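Local atomic coordinates of HTH-type transcriptional repressor Rv2887 (Mycobacterium tuberculosis, PDB entry 5HSM), a protein that represses transcription of the methyltransferase gene Rv0560c and several others as a MarR-family DNA-binding homodimer, and binds salicylate, para-aminosalicylic acid and gemfibrozil. Residues V60-L65 with A122-A127. Numbering follows the deposited sequence.
Sequences VCLRML and ALAKRA
L62 carries the contact between helices 56-67 and 118-139, reaching with one methyl branch into the angle between A124 and L123. With CG anti to the backbone N (chi1 -162°), its side chain extends toward the second helix. CD2 then lies against the backbone, 3.8 Å from A124 CA, and touches the side of the neighbouring leucine, 3.9 Å from L123 CG. The methyl of A124 points back at L62 and lies nearest the branch point, with A124 CB 3.9 Å from L62 CG and CD2 slightly farther. The small A124 side chain is consistent with the close approach of L62 CD2 to the main chain. L123 comes in from the flank, its isobutyl group lying alongside CD2 of L62. Beyond this apolar centre, L116 also packs on L62, and S66 touches A124.

Next to L62 on helix 56-67, R63 extends past the apolar patch, and R63 NH1 comes within 4.9 Å of K125 NZ, a proximity of like charges. Acidic partners probably offset it: R63 forms salt bridges with E128 of the same chain and D27 of the second subunit. R63 also binds salicylate. In the MarR-type winged helix-turn-helix fold, the leucine-alanine packing joins helix 56-67, which carries R63, to the long helix 118-139, which in this family comes after the wing, here partly unmodelled.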
# COMPACT_ATOMS: atom_id res chain seq x y z
N VAL A 60 -1.29 -7.82 11.53
CA VAL A 60 -0.75 -8.52 10.35
C VAL A 60 0.25 -9.62 10.76
O VAL A 60 0.16 -10.77 10.29
CB VAL A 60 -0.10 -7.51 9.38
CG1 VAL A 60 0.66 -8.22 8.28
CG2 VAL A 60 -1.19 -6.60 8.78
N CYS A 61 1.17 -9.28 11.66
CA CYS A 61 2.11 -10.26 12.20
C CYS A 61 1.41 -11.44 12.89
O CYS A 61 1.68 -12.61 12.60
CB CYS A 61 3.07 -9.59 13.19
SG CYS A 61 4.25 -10.71 13.99
N LEU A 62 0.51 -11.11 13.82
CA LEU A 62 -0.32 -12.10 14.50
C LEU A 62 -1.01 -13.08 13.53
O LEU A 62 -0.98 -14.30 13.72
CB LEU A 62 -1.36 -11.37 15.36
CG LEU A 62 -2.10 -12.08 16.48
CD1 LEU A 62 -1.13 -12.56 17.54
CD2 LEU A 62 -3.13 -11.14 17.09
N ARG A 63 -1.64 -12.54 12.49
CA ARG A 63 -2.36 -13.35 11.53
C ARG A 63 -1.41 -14.26 10.75
O ARG A 63 -1.70 -15.45 10.53
CB ARG A 63 -3.16 -12.46 10.58
CG ARG A 63 -3.97 -13.23 9.57
CD ARG A 63 -5.24 -12.50 9.21
NE ARG A 63 -6.12 -13.33 8.38
CZ ARG A 63 -6.89 -14.31 8.84
NH1 ARG A 63 -6.89 -14.62 10.13
NH2 ARG A 63 -7.65 -15.00 8.00
N MET A 64 -0.26 -13.71 10.36
CA MET A 64 0.74 -14.49 9.63
C MET A 64 1.24 -15.67 10.47
O MET A 64 1.39 -16.79 9.97
CB MET A 64 1.92 -13.60 9.23
CG MET A 64 1.63 -12.68 8.07
SD MET A 64 3.13 -11.94 7.41
CE MET A 64 3.65 -10.91 8.77
N LEU A 65 1.49 -15.41 11.75
CA LEU A 65 1.93 -16.46 12.66
C LEU A 65 0.84 -17.48 13.01
O LEU A 65 1.13 -18.64 13.30
CB LEU A 65 2.48 -15.85 13.94
CG LEU A 65 3.92 -15.34 13.81
CD1 LEU A 65 4.35 -14.67 15.11
CD2 LEU A 65 4.84 -16.50 13.48
N ALA A 122 -6.17 -17.05 20.33
CA ALA A 122 -7.51 -16.56 20.61
C ALA A 122 -7.66 -15.14 20.07
O ALA A 122 -8.67 -14.79 19.43
CB ALA A 122 -7.81 -16.60 22.09
N LEU A 123 -6.64 -14.33 20.34
CA LEU A 123 -6.62 -12.92 19.92
C LEU A 123 -6.62 -12.81 18.41
O LEU A 123 -7.27 -11.93 17.86
CB LEU A 123 -5.39 -12.19 20.48
CG LEU A 123 -5.30 -10.69 20.24
CD1 LEU A 123 -6.49 -9.97 20.91
CD2 LEU A 123 -3.98 -10.14 20.76
N ALA A 124 -5.89 -13.70 17.75
CA ALA A 124 -5.80 -13.66 16.30
C ALA A 124 -7.19 -13.86 15.73
O ALA A 124 -7.60 -13.16 14.78
CB ALA A 124 -4.82 -14.72 15.76
N LYS A 125 -7.94 -14.80 16.32
CA LYS A 125 -9.27 -15.04 15.76
C LYS A 125 -10.25 -13.90 16.08
O LYS A 125 -11.00 -13.47 15.18
CB LYS A 125 -9.81 -16.41 16.21
CG LYS A 125 -9.20 -17.55 15.38
CD LYS A 125 -8.62 -17.00 14.04
CE LYS A 125 -8.60 -17.98 12.86
NZ LYS A 125 -9.86 -18.04 12.08
N ARG A 126 -10.23 -13.39 17.31
CA ARG A 126 -11.10 -12.26 17.64
C ARG A 126 -10.81 -11.05 16.74
O ARG A 126 -11.73 -10.36 16.27
CB ARG A 126 -10.93 -11.87 19.11
CG ARG A 126 -12.25 -11.79 19.87
CD ARG A 126 -12.52 -13.06 20.68
NE ARG A 126 -11.63 -13.20 21.83
CZ ARG A 126 -11.67 -14.22 22.69
NH1 ARG A 126 -12.55 -15.20 22.54
NH2 ARG A 126 -10.82 -14.26 23.71
N ALA A 127 -9.52 -10.81 16.50
CA ALA A 127 -9.09 -9.67 15.70
C ALA A 127 -9.52 -9.83 14.25
O ALA A 127 -9.96 -8.86 13.60
CB ALA A 127 -7.59 -9.49 15.81